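Local coordinates for poly-beta-1,6-N-acetyl-D-glucosamine N-deacetylase (Aggregatibacter actinomycetemcomitans, PDB 4U10), which probably removes acetyl groups from the amino sugars of poly-beta-1,6-N-acetyl-D-glucosamine, the chain here being the deacetylase part of a longer protein, at residues A[8-13]-A[72-77]; A[27-32]-A[250-255]. All coordinates share one frame; numbering follows the deposited sequence.

Contact 1: residues A[8-13]-A[72-77]. With ZN (zinc ion), chain D; ZN (zinc ion), chain C.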
ATOM      1  N   ALA A   8      -4.194  -6.286  -3.593  1.00 13.82           N
ATOM      2  CA  ALA A   8      -3.429  -5.726  -2.447  1.00 13.02           C
ATOM      3  C   ALA A   8      -2.741  -6.812  -1.624  1.00 12.97           C
ATOM      4  O   ALA A   8      -3.410  -7.580  -0.908  1.00 13.91           O
ATOM      5  CB  ALA A   8      -4.366  -4.900  -1.544  1.00 13.89           C
ATOM      6  N   TYR A   9      -1.418  -6.818  -1.624  1.00 13.54           N
ATOM      7  CA  TYR A   9      -0.603  -7.772  -0.909  1.00 14.09           C
ATOM      8  C   TYR A   9       0.126  -7.062   0.228  1.00 14.79           C
ATOM      9  O   TYR A   9       0.201  -5.861   0.219  1.00 17.14           O
ATOM     10  CB  TYR A   9       0.496  -8.366  -1.802  1.00 14.70           C
ATOM     11  CG  TYR A   9      -0.016  -9.334  -2.877  1.00 15.17           C
ATOM     12  CD1 TYR A   9      -0.150 -10.696  -2.623  1.00 15.07           C
ATOM     13  CD2 TYR A   9      -0.303  -8.873  -4.161  1.00 16.03           C
ATOM     14  CE1 TYR A   9      -0.644 -11.550  -3.624  1.00 16.52           C
ATOM     15  CE2 TYR A   9      -0.750  -9.733  -5.176  1.00 14.81           C
ATOM     16  CZ  TYR A   9      -0.932 -11.027  -4.923  1.00 14.47           C
ATOM     17  OH  TYR A   9      -1.420 -11.846  -5.954  1.00 17.69           O
ATOM     18  N   HIS A  10       0.626  -7.815   1.205  1.00 14.57           N
ATOM     19  CA  HIS A  10       1.460  -7.259   2.282  1.00 15.61           C
ATOM     20  C   HIS A  10       2.779  -8.014   2.266  1.00 14.68           C
ATOM     21  O   HIS A  10       3.542  -7.921   1.258  1.00 15.75           O
ATOM     22  CB  HIS A  10       0.685  -7.322   3.610  1.00 15.55           C
ATOM     23  CG  HIS A  10      -0.486  -6.405   3.608  1.00 15.39           C
ATOM     24  ND1 HIS A  10      -1.665  -6.719   2.969  1.00 16.01           N
ATOM     25  CD2 HIS A  10      -0.620  -5.141   4.046  1.00 15.12           C
ATOM     26  CE1 HIS A  10      -2.498  -5.704   3.045  1.00 15.82           C
ATOM     27  NE2 HIS A  10      -1.893  -4.733   3.707  1.00 16.95           N
ATOM     28  N   SER A  11       3.071  -8.763   3.313  1.00 13.98           N
ATOM     29  CA  SER A  11       4.311  -9.513   3.301  1.00 15.59           C
ATOM     30  C   SER A  11       4.137 -10.843   2.580  1.00 15.61           C
ATOM     31  O   SER A  11       3.034 -11.443   2.586  1.00 16.54           O
ATOM     32  CB  SER A  11       4.850  -9.725   4.690  1.00 15.35           C
ATOM     33  OG  SER A  11       6.177 -10.011   4.599  1.00 16.60           O
ATOM     34  N   VAL A  12       5.258 -11.293   2.008  1.00 15.46           N
ATOM     35  CA  VAL A  12       5.412 -12.545   1.254  1.00 15.71           C
ATOM     36  C   VAL A  12       6.743 -13.189   1.702  1.00 16.15           C
ATOM     37  O   VAL A  12       7.787 -12.571   1.677  1.00 17.24           O
ATOM     38  CB  VAL A  12       5.377 -12.383  -0.274  1.00 14.79           C
ATOM     39  CG1 VAL A  12       5.458 -13.755  -0.964  1.00 15.98           C
ATOM     40  CG2 VAL A  12       4.093 -11.716  -0.743  1.00 14.02           C
ATOM     41  N   VAL A  13       6.667 -14.424   2.188  1.00 17.59           N
ATOM     42  CA  VAL A  13       7.795 -15.112   2.764  1.00 17.94           C
ATOM     43  C   VAL A  13       7.973 -16.450   2.007  1.00 18.78           C
ATOM     44  O   VAL A  13       6.996 -17.008   1.448  1.00 18.11           O
ATOM     45  CB  VAL A  13       7.611 -15.350   4.286  1.00 19.55           C
ATOM     46  CG1 VAL A  13       7.611 -14.045   5.017  1.00 19.52           C
ATOM     47  CG2 VAL A  13       6.347 -16.110   4.605  1.00 19.49           C
ATOM     48  N   SER A  72      -0.141  -4.440  -5.975  1.00 15.20           N
ATOM     49  CA  SER A  72       0.232  -3.487  -4.936  1.00 15.55           C
ATOM     50  C   SER A  72       0.684  -4.180  -3.635  1.00 16.52           C
ATOM     51  O   SER A  72       0.121  -5.224  -3.268  1.00 15.84           O
ATOM     52  CB  SER A  72      -0.896  -2.491  -4.668  1.00 16.45           C
ATOM     53  OG  SER A  72      -2.089  -3.092  -4.169  1.00 14.63           O
ATOM     54  N   PHE A  73       1.743  -3.629  -3.005  1.00 14.59           N
ATOM     55  CA  PHE A  73       2.339  -4.236  -1.833  1.00 14.82           C
ATOM     56  C   PHE A  73       2.477  -3.163  -0.784  1.00 14.34           C
ATOM     57  O   PHE A  73       2.971  -2.056  -1.066  1.00 14.18           O
ATOM     58  CB  PHE A  73       3.693  -4.863  -2.120  1.00 14.10           C
ATOM     59  CG  PHE A  73       3.634  -5.954  -3.141  1.00 13.33           C
ATOM     60  CD1 PHE A  73       3.677  -5.658  -4.513  1.00 13.04           C
ATOM     61  CD2 PHE A  73       3.567  -7.290  -2.753  1.00 13.38           C
ATOM     62  CE1 PHE A  73       3.570  -6.691  -5.446  1.00 12.94           C
ATOM     63  CE2 PHE A  73       3.479  -8.292  -3.679  1.00 12.42           C
ATOM     64  CZ  PHE A  73       3.460  -7.993  -5.030  1.00 12.74           C
ATOM     65  N   ASP A  74       1.879  -3.434   0.371  1.00 14.27           N
ATOM     66  CA  ASP A  74       1.808  -2.458   1.465  1.00 15.51           C
ATOM     67  C   ASP A  74       2.778  -2.747   2.619  1.00 15.92           C
ATOM     68  O   ASP A  74       2.932  -3.901   3.025  1.00 14.79           O
ATOM     69  CB  ASP A  74       0.436  -2.415   2.131  1.00 14.98           C
ATOM     70  CG  ASP A  74      -0.698  -1.925   1.240  1.00 14.39           C
ATOM     71  OD1 ASP A  74      -0.487  -1.491   0.088  1.00 11.80           O
ATOM     72  OD2 ASP A  74      -1.849  -1.922   1.787  1.00 12.63           O
ATOM     73  N   ASP A  75       3.373  -1.642   3.125  1.00 15.21           N
ATOM     74  CA  ASP A  75       3.875  -1.411   4.478  1.00 16.46           C
ATOM     75  C   ASP A  75       5.365  -1.128   4.573  1.00 16.30           C
ATOM     76  O   ASP A  75       5.767  -0.436   5.476  1.00 16.99           O
ATOM     77  CB  ASP A  75       3.548  -2.527   5.480  1.00 16.60           C
ATOM     78  CG  ASP A  75       2.134  -2.548   5.867  1.00 17.52           C
ATOM     79  OD1 ASP A  75       1.296  -1.853   5.276  1.00 17.31           O
ATOM     80  OD2 ASP A  75       1.852  -3.269   6.835  1.00 21.02           O
ATOM     81  N   GLY A  76       6.149  -1.599   3.615  1.00 16.96           N
ATOM     82  CA  GLY A  76       7.606  -1.440   3.673  1.00 17.52           C
ATOM     83  C   GLY A  76       8.351  -2.618   4.197  1.00 17.71           C
ATOM     84  O   GLY A  76       9.526  -2.467   4.536  1.00 18.98           O
ATOM     85  N   TYR A  77       7.725  -3.799   4.263  1.00 18.34           N
ATOM     86  CA  TYR A  77       8.500  -5.011   4.757  1.00 18.69           C
ATOM     87  C   TYR A  77       9.697  -5.328   3.899  1.00 17.80           C
ATOM     88  O   TYR A  77       9.588  -5.268   2.682  1.00 16.13           O
ATOM     89  CB  TYR A  77       7.631  -6.259   4.878  1.00 18.45           C
ATOM     90  CG  TYR A  77       6.433  -6.131   5.788  1.00 18.43           C
ATOM     91  CD1 TYR A  77       6.561  -5.898   7.166  1.00 18.26           C
ATOM     92  CD2 TYR A  77       5.156  -6.213   5.264  1.00 17.71           C
ATOM     93  CE1 TYR A  77       5.420  -5.785   7.969  1.00 18.21           C
ATOM     94  CE2 TYR A  77       4.078  -6.109   6.047  1.00 17.17           C
ATOM     95  CZ  TYR A  77       4.199  -5.891   7.400  1.00 17.21           C
ATOM     96  OH  TYR A  77       3.002  -5.813   8.128  1.00 18.99           O
TER
HETATM   97 ZN    ZN D 402      -2.503  -2.668   3.630  1.00 14.71          ZN
HETATM   98 ZN    ZN C 401      -0.358  -1.101   5.828  1.00 14.83          ZN
HETATM   99  O   HOH W   1      -2.073  -1.653   5.300  1.00  6.17           O
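Strand residues A8 and Y9 run parallel to S72 and F73, joined by Y9 N to S72 O at 2.8 Å and by D74 N to Y9 O at 3.0 Å. A CA-H...O contact from F73 CA to Y9 O lies beside the second bond. Y9 and F73 leave the sheet on the same face, side by side; their rings are near parallel (17°) but slid apart, with centroids 5.2 Å from each other, and the closest touch is Y9 CB against F73 CD2 at 3.4 Å. The Y9 hydroxyl is taken up by H37.

Past the paired residues, the break in strand 3-13 and the end of strand 68-75 supply metal ligands. H10 NE2 and D74 OD2 bind the same zinc, each at 2.1 Å, the imidazole standing almost perpendicular (86°) to the carboxylate. H10 has CG anti to its carbonyl carbon (chi1 -67°), which swings the ring over to D74. The other carboxylate oxygen, D74 OD1, forms a salt bridge with R247, which should help fix the group's rotation. D75 OD1 binds a second zinc at 1.9 Å, completed by H144 and H149, and one water bridges the two metals near the plane of the H10 ring. The Asp and two His ligands match the metal triad of polysaccharide deacetylases. Farther on, S11 CB packs on Y77 CD2 at 3.6 Å.

The strand pair lies buried in the central sheet: helix 79-91 packs on F73 through M80 and I84, helix 31-42 meets Y9 through L34, and H10 joins D74 and D75 at the C-terminal end of strand 68-75.

Contact 2: residues A[27-32]-A[250-255]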
ATOM      1  N   GLN A  27      -2.159 -10.925   6.891  1.00 21.17           N
ATOM      2  CA  GLN A  27      -2.158 -11.190   5.436  1.00 21.46           C
ATOM      3  C   GLN A  27      -0.819 -11.618   4.856  1.00 20.99           C
ATOM      4  O   GLN A  27      -0.580 -11.466   3.639  1.00 19.69           O
ATOM      5  CB  GLN A  27      -2.714  -9.969   4.693  1.00 24.00           C
ATOM      6  CG  GLN A  27      -4.243  -9.956   4.718  1.00 26.45           C
ATOM      7  CD  GLN A  27      -4.833  -9.632   6.084  1.00 30.38           C
ATOM      8  OE1 GLN A  27      -4.635  -8.534   6.599  1.00 28.94           O
ATOM      9  NE2 GLN A  27      -5.611 -10.583   6.651  1.00 32.89           N
ATOM     10  N   THR A  28       0.093 -12.114   5.697  1.00 18.77           N
ATOM     11  CA  THR A  28       1.330 -12.639   5.172  1.00 19.31           C
ATOM     12  C   THR A  28       1.038 -13.941   4.400  1.00 19.89           C
ATOM     13  O   THR A  28       0.324 -14.805   4.888  1.00 21.62           O
ATOM     14  CB  THR A  28       2.380 -12.890   6.268  1.00 18.81           C
ATOM     15  OG1 THR A  28       2.676 -11.671   6.967  1.00 17.95           O
ATOM     16  CG2 THR A  28       3.670 -13.487   5.719  1.00 19.12           C
ATOM     17  N   ILE A  29       1.554 -14.063   3.168  1.00 17.56           N
ATOM     18  CA  ILE A  29       1.369 -15.282   2.375  1.00 16.00           C
ATOM     19  C   ILE A  29       2.733 -15.856   1.946  1.00 16.58           C
ATOM     20  O   ILE A  29       3.754 -15.242   2.212  1.00 14.88           O
ATOM     21  CB  ILE A  29       0.501 -15.037   1.157  1.00 16.94           C
ATOM     22  CG1 ILE A  29       1.210 -14.137   0.147  1.00 14.62           C
ATOM     23  CG2 ILE A  29      -0.817 -14.440   1.564  1.00 16.25           C
ATOM     24  CD1 ILE A  29       0.470 -14.111  -1.167  1.00 15.64           C
ATOM     25  N   SER A  30       2.715 -17.041   1.321  1.00 17.49           N
ATOM     26  CA  SER A  30       3.913 -17.726   0.884  1.00 18.82           C
ATOM     27  C   SER A  30       4.214 -17.250  -0.515  1.00 17.46           C
ATOM     28  O   SER A  30       3.320 -16.832  -1.275  1.00 18.33           O
ATOM     29  CB  SER A  30       3.751 -19.279   0.874  1.00 19.25           C
ATOM     30  OG  SER A  30       2.745 -19.642  -0.070  1.00 19.36           O
ATOM     31  N   ALA A  31       5.486 -17.296  -0.829  1.00 18.47           N
ATOM     32  CA  ALA A  31       5.958 -16.980  -2.151  1.00 18.86           C
ATOM     33  C   ALA A  31       5.311 -17.962  -3.150  1.00 19.51           C
ATOM     34  O   ALA A  31       4.974 -17.574  -4.253  1.00 21.93           O
ATOM     35  CB  ALA A  31       7.459 -17.054  -2.165  1.00 19.40           C
ATOM     36  N   ASN A  32       5.079 -19.223  -2.765  1.00 20.47           N
ATOM     37  CA  ASN A  32       4.412 -20.154  -3.703  1.00 22.06           C
ATOM     38  C   ASN A  32       3.027 -19.699  -4.073  1.00 20.69           C
ATOM     39  O   ASN A  32       2.610 -19.779  -5.268  1.00 19.92           O
ATOM     40  CB  ASN A  32       4.349 -21.576  -3.123  1.00 29.08           C
ATOM     41  CG  ASN A  32       3.863 -22.594  -4.148  1.00 37.13           C
ATOM     42  OD1 ASN A  32       4.630 -23.033  -5.004  1.00 36.02           O
ATOM     43  ND2 ASN A  32       2.565 -22.951  -4.087  1.00 36.81           N
ATOM     44  N   ILE A 250      -5.516  -9.581  -0.380  1.00 16.73           N
ATOM     45  CA  ILE A 250      -5.077 -10.930  -0.522  1.00 18.41           C
ATOM     46  C   ILE A 250      -4.829 -11.570   0.857  1.00 19.07           C
ATOM     47  O   ILE A 250      -4.243 -10.975   1.742  1.00 17.32           O
ATOM     48  CB  ILE A 250      -3.790 -10.998  -1.376  1.00 18.60           C
ATOM     49  CG1 ILE A 250      -3.971 -10.320  -2.761  1.00 18.36           C
ATOM     50  CG2 ILE A 250      -3.353 -12.433  -1.531  1.00 20.65           C
ATOM     51  CD1 ILE A 250      -4.904 -11.069  -3.719  1.00 19.77           C
ATOM     52  N   ASP A 251      -5.238 -12.814   1.035  1.00 21.10           N
ATOM     53  CA  ASP A 251      -4.796 -13.566   2.228  1.00 22.38           C
ATOM     54  C   ASP A 251      -4.474 -15.005   1.831  1.00 24.65           C
ATOM     55  O   ASP A 251      -4.625 -15.399   0.629  1.00 18.45           O
ATOM     56  CB  ASP A 251      -5.855 -13.511   3.346  1.00 25.22           C
ATOM     57  CG  ASP A 251      -7.259 -13.942   2.881  1.00 25.74           C
ATOM     58  OD1 ASP A 251      -7.451 -15.047   2.323  1.00 28.68           O
ATOM     59  OD2 ASP A 251      -8.202 -13.180   3.143  1.00 27.62           O
ATOM     60  N   THR A 252      -4.033 -15.797   2.810  1.00 25.41           N
ATOM     61  CA  THR A 252      -3.671 -17.200   2.535  1.00 24.70           C
ATOM     62  C   THR A 252      -4.806 -18.041   2.011  1.00 25.99           C
ATOM     63  O   THR A 252      -4.513 -19.117   1.539  1.00 29.33           O
ATOM     64  CB  THR A 252      -3.197 -17.932   3.761  1.00 23.08           C
ATOM     65  OG1 THR A 252      -4.203 -17.781   4.727  1.00 19.91           O
ATOM     66  CG2 THR A 252      -1.911 -17.388   4.278  1.00 25.51           C
ATOM     67  N   GLU A 253      -6.061 -17.600   2.120  1.00 26.63           N
ATOM     68  CA  GLU A 253      -7.220 -18.319   1.515  1.00 31.76           C
ATOM     69  C   GLU A 253      -7.637 -17.794   0.157  1.00 29.83           C
ATOM     70  O   GLU A 253      -8.643 -18.231  -0.411  1.00 28.22           O
ATOM     71  CB  GLU A 253      -8.465 -18.274   2.399  1.00 35.44           C
ATOM     72  CG  GLU A 253      -8.563 -19.430   3.378  1.00 41.88           C
ATOM     73  CD  GLU A 253      -7.711 -19.214   4.603  1.00 46.56           C
ATOM     74  OE1 GLU A 253      -8.285 -19.112   5.730  1.00 56.39           O
ATOM     75  OE2 GLU A 253      -6.462 -19.137   4.437  1.00 54.87           O
ATOM     76  N   THR A 254      -6.866 -16.877  -0.390  1.00 26.02           N
ATOM     77  CA  THR A 254      -7.183 -16.372  -1.693  1.00 26.90           C
ATOM     78  C   THR A 254      -6.696 -17.386  -2.759  1.00 27.78           C
ATOM     79  O   THR A 254      -5.513 -17.467  -3.079  1.00 27.27           O
ATOM     80  CB  THR A 254      -6.594 -14.968  -1.963  1.00 22.76           C
ATOM     81  OG1 THR A 254      -6.920 -14.086  -0.888  1.00 21.25           O
ATOM     82  CG2 THR A 254      -7.182 -14.410  -3.304  1.00 21.37           C
ATOM     83  N   GLY A 255      -7.648 -18.156  -3.277  1.00 32.90           N
ATOM     84  CA  GLY A 255      -7.399 -19.089  -4.369  1.00 33.46           C
ATOM     85  C   GLY A 255      -7.831 -18.503  -5.685  1.00 31.33           C
ATOM     86  O   GLY A 255      -8.256 -17.341  -5.761  1.00 30.84           O
TER
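I250 meets Q27 with its carbonyl oxygen and I29 with its CG2 branch: aliphatic Q27 CG lies 3.1 Å from I250 O, while I250 CG2 touches I29 CD1 at 4.2 Å as the two isoleucine side chains cross at a slant. At D251, whose CA comes within 4.8 Å of Q27 CA, the chain enters a type I beta turn, closed by T254 N bonding back to D251 O. The D251 carboxylate also makes an Asx turn, its OD1 accepting from E253 N at 2.9 Å, and D251 N gives a nearly straight bond (178°) to T254 OG1. These bonds tie side chains and backbone of the turn together. T252 follows, with its methyl CG2 3.5 Å from T28 O. The I29 branch CG2, anti to the carbonyl carbon, rests at 3.7 Å on T252 N and equally on D251 C, so I29 packs along the start of the turn. T252 OG1 donates a hydrogen bond to E253 OE2 at 2.7 Å, and G255 ends the segment as the N-cap of helix 256-263.

This is loop packing at the margin of the sheet. The turn links strand 248-249 to helix 256-263 and covers the start of the short strand 29-30, which leads into helix 31-42; from that helix, H37 bonds T254 O, while Y9 of strand 3-13 lies against both I29 and I250.

Overall arrangement
Contacts 1 and 2 have centres 11 Å apart and meet through strand 3-13, which pairs in parallel with strands 68-75, 29-30 and 248-249 of one mixed sheet. Their segments alternate along the chain: 8-13, 27-32, 72-77, then 250-255 near the C-terminus. Probable backbone hydrogen bonds from A31 N to V13 O and from I250 N to A8 O connect them, as does packing of V12 on A31. Contact 1, near the centre of the chain, carries the zinc ligands, whereas contact 2 is farther out. Segments from both ends of the modelled chain thus flank strand 3-13, Q27 lying close to the zinc ligand H10.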